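Local structure of 2-nitropropane dioxygenase (Streptomyces ansochromogenes, 3BW2) at residues Thr46-Gly49 with Met50-Ile54; Thr238-Leu241 with Ala242-Glu245; Pro249-His252 with Lys253-Leu256; Ala333-Leu336 with Val337-Leu340. The protein probably oxidises alkyl nitronates such as propionate 3-nitronate with molecular oxygen, as an FMN-dependent nitronate monooxygenase built on a TIM barrel. One frame throughout, in Å; residues are numbered along the deposited sequence.

Interaction 1. Residues Thr46-Gly49 with Met50-Ile54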
loop_
_atom_site.group_PDB
_atom_site.type_symbol
_atom_site.label_atom_id
_atom_site.label_comp_id
_atom_site.label_asym_id
_atom_site.label_seq_id
_atom_site.Cartn_x
_atom_site.Cartn_y
_atom_site.Cartn_z
ATOM N N THR A 46 -22.781 7.402 23.062
ATOM C CA THR A 46 -22.995 6.883 24.407
ATOM C C THR A 46 -23.596 5.505 24.180
ATOM O O THR A 46 -24.034 5.195 23.069
ATOM C CB THR A 46 -24.027 7.712 25.213
ATOM O OG1 THR A 46 -25.282 7.711 24.520
ATOM C CG2 THR A 46 -23.547 9.143 25.404
ATOM N N ALA A 47 -23.612 4.674 25.214
ATOM C CA ALA A 47 -24.181 3.339 25.086
ATOM C C ALA A 47 -25.644 3.458 24.665
ATOM O O ALA A 47 -26.164 2.614 23.925
ATOM C CB ALA A 47 -24.074 2.591 26.412
ATOM N N ASP A 48 -26.306 4.510 25.135
ATOM C CA ASP A 48 -27.706 4.727 24.792
ATOM C C ASP A 48 -27.861 5.104 23.327
ATOM O O ASP A 48 -28.758 4.610 22.645
ATOM C CB ASP A 48 -28.315 5.831 25.655
ATOM C CG ASP A 48 -29.770 6.097 25.309
ATOM O OD1 ASP A 48 -30.589 5.160 25.427
ATOM O OD2 ASP A 48 -30.094 7.238 24.911
ATOM N N GLY A 49 -26.992 5.990 22.851
ATOM C CA GLY A 49 -27.052 6.402 21.459
ATOM C C GLY A 49 -26.890 5.193 20.561
ATOM O O GLY A 49 -27.627 5.015 19.596
ATOM N N MET A 50 -25.915 4.354 20.890
ATOM C CA MET A 50 -25.665 3.144 20.127
ATOM C C MET A 50 -26.910 2.264 20.161
ATOM O O MET A 50 -27.362 1.765 19.130
ATOM C CB MET A 50 -24.489 2.374 20.733
ATOM C CG MET A 50 -24.234 1.010 20.093
ATOM S SD MET A 50 -23.049 0.015 21.031
ATOM C CE MET A 50 -24.156 -0.915 22.074
ATOM N N TYR A 51 -27.474 2.084 21.351
ATOM C CA TYR A 51 -28.648 1.237 21.495
ATOM C C TYR A 51 -29.833 1.706 20.657
ATOM O O TYR A 51 -30.539 0.886 20.075
ATOM C CB TYR A 51 -29.054 1.132 22.967
ATOM C CG TYR A 51 -29.985 -0.029 23.254
ATOM C CD1 TYR A 51 -29.862 -1.234 22.559
ATOM C CD2 TYR A 51 -30.949 0.057 24.254
ATOM C CE1 TYR A 51 -30.676 -2.330 22.856
ATOM C CE2 TYR A 51 -31.771 -1.034 24.564
ATOM C CZ TYR A 51 -31.627 -2.224 23.862
ATOM O OH TYR A 51 -32.422 -3.310 24.177
ATOM N N GLN A 52 -30.047 3.018 20.586
ATOM C CA GLN A 52 -31.153 3.549 19.799
ATOM C C GLN A 52 -30.980 3.221 18.319
ATOM O O GLN A 52 -31.953 2.904 17.634
ATOM C CB GLN A 52 -31.274 5.066 19.981
ATOM C CG GLN A 52 -31.529 5.502 21.417
ATOM C CD GLN A 52 -32.648 4.714 22.075
ATOM O OE1 GLN A 52 -33.763 4.648 21.557
ATOM N NE2 GLN A 52 -32.355 4.111 23.225
ATOM N N GLU A 53 -29.752 3.297 17.816
ATOM C CA GLU A 53 -29.522 2.986 16.407
ATOM C C GLU A 53 -29.751 1.502 16.147
ATOM O O GLU A 53 -30.308 1.119 15.117
ATOM C CB GLU A 53 -28.104 3.371 15.983
ATOM C CG GLU A 53 -27.840 4.866 15.935
ATOM C CD GLU A 53 -26.665 5.204 15.036
ATOM O OE1 GLU A 53 -25.644 4.485 15.098
ATOM O OE2 GLU A 53 -26.761 6.190 14.273
ATOM N N ILE A 54 -29.319 0.661 17.080
ATOM C CA ILE A 54 -29.510 -0.777 16.935
ATOM C C ILE A 54 -31.000 -1.081 16.806
ATOM O O ILE A 54 -31.417 -1.838 15.928
ATOM C CB ILE A 54 -28.920 -1.542 18.145
ATOM C CG1 ILE A 54 -27.390 -1.461 18.107
ATOM C CG2 ILE A 54 -29.375 -2.996 18.125
ATOM C CD1 ILE A 54 -26.703 -2.016 19.340
#

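Interaction 2. Residues Thr238-Leu241 with Ala242-Glu245. With FMN (flavin mononucleotide), chain B.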
loop_
_atom_site.group_PDB
_atom_site.type_symbol
_atom_site.label_atom_id
_atom_site.label_comp_id
_atom_site.label_asym_id
_atom_site.label_seq_id
_atom_site.Cartn_x
_atom_site.Cartn_y
_atom_site.Cartn_z
ATOM N N THR A 238 -14.878 4.229 2.397
ATOM C CA THR A 238 -14.973 5.347 1.459
ATOM C C THR A 238 -15.984 5.142 0.328
ATOM O O THR A 238 -16.705 6.073 -0.038
ATOM C CB THR A 238 -13.581 5.678 0.859
ATOM O OG1 THR A 238 -12.680 6.043 1.916
ATOM C CG2 THR A 238 -13.681 6.840 -0.126
ATOM N N ALA A 239 -16.049 3.934 -0.222
ATOM C CA ALA A 239 -16.996 3.662 -1.298
ATOM C C ALA A 239 -18.441 3.920 -0.845
ATOM O O ALA A 239 -19.263 4.393 -1.625
ATOM C CB ALA A 239 -16.843 2.222 -1.787
ATOM N N PHE A 240 -18.746 3.625 0.417
ATOM C CA PHE A 240 -20.100 3.848 0.930
ATOM C C PHE A 240 -20.299 5.248 1.513
ATOM O O PHE A 240 -21.430 5.709 1.661
ATOM C CB PHE A 240 -20.445 2.793 1.984
ATOM C CG PHE A 240 -20.792 1.458 1.398
ATOM C CD1 PHE A 240 -22.005 1.270 0.742
ATOM C CD2 PHE A 240 -19.890 0.402 1.459
ATOM C CE1 PHE A 240 -22.319 0.048 0.151
ATOM C CE2 PHE A 240 -20.191 -0.826 0.871
ATOM C CZ PHE A 240 -21.414 -1.000 0.212
ATOM N N LEU A 241 -19.198 5.918 1.832
ATOM C CA LEU A 241 -19.239 7.269 2.397
ATOM C C LEU A 241 -19.927 8.215 1.422
ATOM O O LEU A 241 -20.621 9.155 1.818
ATOM C CB LEU A 241 -17.809 7.758 2.662
ATOM C CG LEU A 241 -17.568 9.119 3.321
ATOM C CD1 LEU A 241 -18.169 9.137 4.709
ATOM C CD2 LEU A 241 -16.071 9.368 3.418
ATOM N N ALA A 242 -19.739 7.931 0.140
ATOM C CA ALA A 242 -20.286 8.741 -0.943
ATOM C C ALA A 242 -21.738 8.450 -1.338
ATOM O O ALA A 242 -22.313 9.191 -2.140
ATOM C CB ALA A 242 -19.384 8.601 -2.174
ATOM N N THR A 243 -22.328 7.388 -0.791
ATOM C CA THR A 243 -23.704 7.030 -1.139
ATOM C C THR A 243 -24.735 7.947 -0.488
ATOM O O THR A 243 -24.446 8.637 0.490
ATOM C CB THR A 243 -24.024 5.547 -0.774
ATOM O OG1 THR A 243 -23.909 5.347 0.639
ATOM C CG2 THR A 243 -23.069 4.606 -1.485
ATOM N N ASP A 244 -25.946 7.949 -1.035
ATOM C CA ASP A 244 -27.006 8.806 -0.518
ATOM C C ASP A 244 -27.375 8.555 0.941
ATOM O O ASP A 244 -27.610 9.505 1.680
ATOM C CB ASP A 244 -28.255 8.696 -1.402
ATOM C CG ASP A 244 -28.002 9.176 -2.824
ATOM O OD1 ASP A 244 -27.095 10.010 -3.007
ATOM O OD2 ASP A 244 -28.709 8.736 -3.758
ATOM N N GLU A 245 -27.413 7.291 1.361
ATOM C CA GLU A 245 -27.762 6.960 2.746
ATOM C C GLU A 245 -26.694 7.382 3.747
ATOM O O GLU A 245 -26.968 7.479 4.948
ATOM C CB GLU A 245 -28.025 5.454 2.908
ATOM C CG GLU A 245 -29.290 4.954 2.223
ATOM C CD GLU A 245 -29.108 4.713 0.736
ATOM O OE1 GLU A 245 -28.028 5.042 0.193
ATOM O OE2 GLU A 245 -30.057 4.190 0.112
HETATM N N1 FMN B . -13.289 1.770 11.331
HETATM C C2 FMN B . -13.781 1.375 12.588
HETATM O O2 FMN B . -13.504 0.266 13.036
HETATM N N3 FMN B . -14.587 2.224 13.329
HETATM C C4 FMN B . -14.956 3.483 12.884
HETATM O O4 FMN B . -15.688 4.206 13.585
HETATM C C4A FMN B . -14.483 3.897 11.610
HETATM N N5 FMN B . -14.836 5.140 11.088
HETATM C C5A FMN B . -14.408 5.556 9.825
HETATM C C6 FMN B . -14.815 6.821 9.328
HETATM C C7 FMN B . -14.415 7.302 8.034
HETATM C C7M FMN B . -15.486 8.183 7.346
HETATM C C8 FMN B . -13.605 6.389 7.263
HETATM C C8M FMN B . -13.643 6.329 5.736
HETATM C C9 FMN B . -13.165 5.121 7.759
HETATM C C9A FMN B . -13.571 4.695 9.046
HETATM N N10 FMN B . -13.183 3.435 9.575
HETATM C C10 FMN B . -13.641 3.022 10.844
HETATM C "C1'" FMN B . -12.142 2.574 8.856
HETATM C "C2'" FMN B . -12.907 1.473 8.077
HETATM O "O2'" FMN B . -13.207 0.410 8.968
HETATM C "C3'" FMN B . -12.058 0.857 6.912
HETATM O "O3'" FMN B . -10.865 0.348 7.510
HETATM C "C4'" FMN B . -11.663 1.855 5.812
HETATM O "O4'" FMN B . -12.829 2.603 5.465
HETATM C "C5'" FMN B . -11.120 1.109 4.557
HETATM O "O5'" FMN B . -10.742 2.029 3.495
HETATM P P FMN B . -11.701 2.636 2.317
HETATM O O1P FMN B . -12.432 1.336 2.343
HETATM O O2P FMN B . -10.353 2.820 1.645
HETATM O O3P FMN B . -12.105 3.657 3.363
#

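Interaction 3. Residues Pro249-His252 with Lys253-Leu256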
loop_
_atom_site.group_PDB
_atom_site.type_symbol
_atom_site.label_atom_id
_atom_site.label_comp_id
_atom_site.label_asym_id
_atom_site.label_seq_id
_atom_site.Cartn_x
_atom_site.Cartn_y
_atom_site.Cartn_z
ATOM N N PRO A 249 -21.172 14.744 5.886
ATOM C CA PRO A 249 -21.493 16.110 5.468
ATOM C C PRO A 249 -21.284 16.303 3.970
ATOM O O PRO A 249 -20.401 15.679 3.375
ATOM C CB PRO A 249 -20.529 16.955 6.295
ATOM C CG PRO A 249 -20.372 16.149 7.549
ATOM C CD PRO A 249 -20.211 14.751 7.004
ATOM N N GLY A 250 -22.096 17.172 3.373
ATOM C CA GLY A 250 -21.989 17.434 1.949
ATOM C C GLY A 250 -20.597 17.851 1.509
ATOM O O GLY A 250 -20.117 17.386 0.474
ATOM N N PRO A 251 -19.922 18.739 2.258
ATOM C CA PRO A 251 -18.573 19.166 1.865
ATOM C C PRO A 251 -17.591 17.992 1.871
ATOM O O PRO A 251 -16.591 17.992 1.142
ATOM C CB PRO A 251 -18.219 20.219 2.920
ATOM C CG PRO A 251 -19.556 20.773 3.307
ATOM C CD PRO A 251 -20.412 19.536 3.395
ATOM N N HIS A 252 -17.883 16.995 2.703
ATOM C CA HIS A 252 -17.035 15.816 2.805
ATOM C C HIS A 252 -17.271 14.916 1.590
ATOM O O HIS A 252 -16.325 14.437 0.966
ATOM C CB HIS A 252 -17.341 15.071 4.114
ATOM C CG HIS A 252 -16.369 13.977 4.433
ATOM N ND1 HIS A 252 -16.275 13.411 5.687
ATOM C CD2 HIS A 252 -15.465 13.328 3.660
ATOM C CE1 HIS A 252 -15.357 12.460 5.672
ATOM N NE2 HIS A 252 -14.852 12.388 4.454
ATOM N N LYS A 253 -18.535 14.691 1.246
ATOM C CA LYS A 253 -18.854 13.874 0.083
ATOM C C LYS A 253 -18.326 14.554 -1.181
ATOM O O LYS A 253 -17.799 13.898 -2.078
ATOM C CB LYS A 253 -20.368 13.678 -0.044
ATOM C CG LYS A 253 -21.008 12.839 1.052
ATOM C CD LYS A 253 -22.497 12.655 0.785
ATOM C CE LYS A 253 -23.115 11.655 1.757
ATOM N NZ LYS A 253 -24.570 11.464 1.503
ATOM N N ARG A 254 -18.459 15.875 -1.244
ATOM C CA ARG A 254 -18.008 16.630 -2.411
ATOM C C ARG A 254 -16.493 16.595 -2.598
ATOM O O ARG A 254 -15.999 16.522 -3.722
ATOM C CB ARG A 254 -18.486 18.086 -2.312
ATOM C CG ARG A 254 -19.999 18.255 -2.495
ATOM C CD ARG A 254 -20.408 19.715 -2.705
ATOM N NE ARG A 254 -20.372 20.505 -1.477
ATOM C CZ ARG A 254 -21.339 20.512 -0.560
ATOM N NH1 ARG A 254 -22.424 19.769 -0.726
ATOM N NH2 ARG A 254 -21.222 21.266 0.521
ATOM N N ALA A 255 -15.764 16.631 -1.490
ATOM C CA ALA A 255 -14.306 16.628 -1.528
ATOM C C ALA A 255 -13.695 15.377 -2.157
ATOM O O ALA A 255 -12.666 15.458 -2.826
ATOM C CB ALA A 255 -13.755 16.823 -0.108
ATOM N N LEU A 256 -14.333 14.230 -1.950
ATOM C CA LEU A 256 -13.839 12.955 -2.475
ATOM C C LEU A 256 -13.444 12.977 -3.947
ATOM O O LEU A 256 -12.440 12.384 -4.331
ATOM C CB LEU A 256 -14.882 11.851 -2.263
ATOM C CG LEU A 256 -15.329 11.542 -0.830
ATOM C CD1 LEU A 256 -16.304 10.371 -0.860
ATOM C CD2 LEU A 256 -14.129 11.202 0.046
#

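Interaction 4. Residues Ala333-Leu336 with Val337-Leu340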
loop_
_atom_site.group_PDB
_atom_site.type_symbol
_atom_site.label_atom_id
_atom_site.label_comp_id
_atom_site.label_asym_id
_atom_site.label_seq_id
_atom_site.Cartn_x
_atom_site.Cartn_y
_atom_site.Cartn_z
ATOM N N ALA A 333 -26.895 3.320 -1.670
ATOM C CA ALA A 333 -26.002 2.253 -1.228
ATOM C C ALA A 333 -26.417 0.897 -1.795
ATOM O O ALA A 333 -25.565 0.081 -2.157
ATOM C CB ALA A 333 -25.971 2.199 0.291
ATOM N N GLY A 334 -27.724 0.658 -1.869
ATOM C CA GLY A 334 -28.212 -0.602 -2.402
ATOM C C GLY A 334 -27.798 -0.799 -3.853
ATOM O O GLY A 334 -27.460 -1.909 -4.266
ATOM N N ARG A 335 -27.824 0.279 -4.630
ATOM C CA ARG A 335 -27.440 0.197 -6.030
ATOM C C ARG A 335 -25.927 0.004 -6.144
ATOM O O ARG A 335 -25.448 -0.657 -7.063
ATOM C CB ARG A 335 -27.879 1.462 -6.781
ATOM C CG ARG A 335 -29.370 1.808 -6.634
ATOM C CD ARG A 335 -30.295 0.600 -6.829
ATOM N NE ARG A 335 -30.197 -0.006 -8.156
ATOM C CZ ARG A 335 -30.795 0.448 -9.259
ATOM N NH1 ARG A 335 -31.558 1.534 -9.222
ATOM N NH2 ARG A 335 -30.633 -0.195 -10.407
ATOM N N LEU A 336 -25.175 0.570 -5.203
ATOM C CA LEU A 336 -23.719 0.423 -5.215
ATOM C C LEU A 336 -23.351 -1.040 -4.967
ATOM O O LEU A 336 -22.391 -1.557 -5.540
ATOM C CB LEU A 336 -23.066 1.301 -4.141
ATOM C CG LEU A 336 -21.555 1.092 -3.968
ATOM C CD1 LEU A 336 -20.828 1.432 -5.273
ATOM C CD2 LEU A 336 -21.046 1.958 -2.826
ATOM N N VAL A 337 -24.110 -1.703 -4.100
ATOM C CA VAL A 337 -23.851 -3.107 -3.815
ATOM C C VAL A 337 -24.093 -3.907 -5.090
ATOM O O VAL A 337 -23.326 -4.813 -5.419
ATOM C CB VAL A 337 -24.768 -3.637 -2.691
ATOM C CG1 VAL A 337 -24.612 -5.148 -2.562
ATOM C CG2 VAL A 337 -24.413 -2.955 -1.367
ATOM N N GLU A 338 -25.156 -3.553 -5.816
ATOM C CA GLU A 338 -25.491 -4.234 -7.062
ATOM C C GLU A 338 -24.390 -4.049 -8.103
ATOM O O GLU A 338 -24.011 -5.001 -8.789
ATOM C CB GLU A 338 -26.824 -3.714 -7.614
ATOM C CG GLU A 338 -28.014 -4.023 -6.714
ATOM C CD GLU A 338 -29.314 -3.414 -7.220
ATOM O OE1 GLU A 338 -30.355 -3.607 -6.548
ATOM O OE2 GLU A 338 -29.297 -2.749 -8.282
ATOM N N VAL A 339 -23.877 -2.828 -8.223
ATOM C CA VAL A 339 -22.807 -2.559 -9.178
ATOM C C VAL A 339 -21.557 -3.335 -8.766
ATOM O O VAL A 339 -20.905 -3.969 -9.596
ATOM C CB VAL A 339 -22.470 -1.054 -9.240
ATOM C CG1 VAL A 339 -21.272 -0.823 -10.150
ATOM C CG2 VAL A 339 -23.668 -0.277 -9.751
ATOM N N LEU A 340 -21.218 -3.285 -7.481
ATOM C CA LEU A 340 -20.045 -4.007 -6.997
ATOM C C LEU A 340 -20.205 -5.503 -7.256
ATOM O O LEU A 340 -19.254 -6.177 -7.660
ATOM C CB LEU A 340 -19.836 -3.748 -5.502
ATOM C CG LEU A 340 -19.461 -2.308 -5.122
ATOM C CD1 LEU A 340 -19.487 -2.144 -3.606
ATOM C CD2 LEU A 340 -18.073 -1.974 -5.677
HETATM O O HOH W 1 -28.880 -3.027 -10.722
#

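Interaction 1. Residues Thr46-Gly49 with Met50-Ile54
Asp48 and Gln52, one helical turn apart, meet on the solvent side of the first turns of helix 47-60, while Met50 and Ile54 pack into the protein. On the exposed side the amide of Gln52 folds back over its own turn. Its CG lies beside the backbone N (chi1 -60°), 3.2 Å from Asp48 O, and the bend at chi2 then turns the amide so that NE2 comes 3.0 Å from Asp48 OD1. That bond is weak, with an N-H...O angle of 134° and the carboxylate and amide planes turned 41° apart. The backbone beneath is firmer: Asp48 O takes the N-H of Gln52 at 2.9 Å, and Met50 N reaches Thr46 O at 3.0 Å. Thr46 starts the helix as its N-cap, OG1 accepting from Gly49 N at 2.9 Å. The tight side belongs to Met50, which packs on Val117 and Leu118 of helix 111-120 and on Val67 of strand 65-70, and to Ile54, which lies against Leu40 and Val67. Tyr51 leans on Val117 and hydrogen-bonds through OH to Asp121. A helix with one face on the strands and the other toward solvent is typical of a TIM-barrel beta-alpha-beta unit, here strand 38-41, helix 47-60 and strand 65-70.

Interaction 2. Residues Thr238-Leu241 with Ala242-Glu245
Phe240 and Thr243 lie side by side and point the same way, joined through the carbonyl of Phe240 where the short helix 238-241 gives way to a loop. Thr243 has OG1 between its backbone N and carbonyl carbon (chi1 62°), which turns the hydroxyl back to Phe240 O at 2.7 Å. The same oxygen takes the N-H of Thr243 at 3.1 Å. The two donors approach it differently: OG1 is tilted 15° from the carbonyl plane, whereas the backbone N stands well above it, 68° out. The methyl CG2 of Thr243 sits obliquely to the Phe240 ring, 4.1 Å from CD1, and both side chains continue onto Leu336 of helix 333-350.

Thr238 and Leu241 are directed instead to the flavin mononucleotide. The phosphate oxygen O3P is held by two donors of Thr238, OG1 at 2.8 Å and the backbone N at 3.0 Å, at the N-terminal end of the helix. Thr238 OG1 is itself hydrogen-bonded to Gly322 N. Leu241 brings CD1 to 3.9 Å from the C7M methyl, at the dimethylbenzene end of the isoalloxazine. Chemically, the short helix offers a polar N-terminal end that would help to stabilise the phosphate charge, while its other end turns into the loop with a buried carbonyl satisfied twice by one threonine.

Interaction 3. Residues Pro249-His252 with Lys253-Leu256
Gly250 O receives Arg254 N at 2.8 Å, the shortest hydrogen bond between Pro249-His252 and Lys253-Leu256, in the first turn of the short helix 250-255 of this TIM-barrel protein. Pro249 stands at the N-cap position, and its carbonyl O accepts from Lys253 N at 3.0 Å. Ala255 N follows to Pro251 O, but from 42° above the carbonyl plane. The side chain of Arg254 bends at chi3 (-75°) and folds back along the helix start, so that its guanidinium lies with one face over the Gly250-Pro251 peptide. Gly250 C sits 3.3 Å above the centre of that plane and Pro251 N is offset toward its rim.

Lys253 leaves the helix in another direction; its extended chain passes CG by Pro249 O and carries NZ to the carbonyl oxygens of Ser246 and Thr243, tying the helix to the loop before it. His252 faces inward, its side chain about 5 Å from the flavin mononucleotide and NE2 hydrogen-bonded to Trp320 O. Leu256 CD2 comes to the edge of the imidazole, near its plane, 4.4 Å from CD2 of His252. On the same side of the guanidinium as the peptide, out past its rim, Pro251 CG comes 3.3 Å from Arg254 NH2.

Interaction 4. Residues Ala333-Leu336 with Val337-Leu340
The start of the C-terminal helix 333-350 has two unlike sides, and Arg335 with Glu338 make a salt bridge across its exposed one. Arg335 is folded at chi2 and chi3, bringing NE to 2.9 Å from Glu338 OE2, while Glu338 reaches out extended, with CG resting 3.3 Å from Gly334 O. The N-H...O angle is 155°, but the flat groups are not coplanar: guanidinium and carboxylate planes stand 59° apart, and NE meets OE2 from above the carboxylate plane. A water joins the pair, donating to Glu338 OE2 at a short 2.5 Å and sitting in plane at the guanidinium edge, where its bond from Arg335 NH2 is weak. The salt bridge would probably support the charged form of the carboxylate.

On the buried side Leu336 and Leu340 pass at an angle, with CG of the first 3.9 Å from CD1 of the second. The side chain of Leu336 also packs on Phe240 and Thr243; Val337 leans on Phe240 too. Main-chain bonds run regularly beneath, Leu340 N to Leu336 O at 2.9 Å. An i to i+3 ion pair on the exposed side and an i to i+4 leucine contact on the buried one are typical of an amphipathic alpha-helix packed on the outside of a protein core, here against helices 238-241 and 25-33.

Overall arrangement
All four contacts are local, each between neighbouring turns, and they follow one another along the chain without nesting or crossing. Interaction 1 comes first, at the start of helix 47-60 between barrel strands 38-41 and 65-70, and stands apart, about 22 Å from interaction 2 between centres. After the last barrel strand, 233-236, interaction 2 ends the short helix 238-241, and the loop beyond leads to interaction 3 on helix 250-255. These two touch, Leu241 packing on His252 close to the flavin. Interaction 4 opens the C-terminal helix 333-350 and returns to interaction 2, Glu245 OE1 accepting from Ala333 N at 2.8 Å. Interaction 2 therefore links interactions 3 and 4, about 10 Å from each between centres.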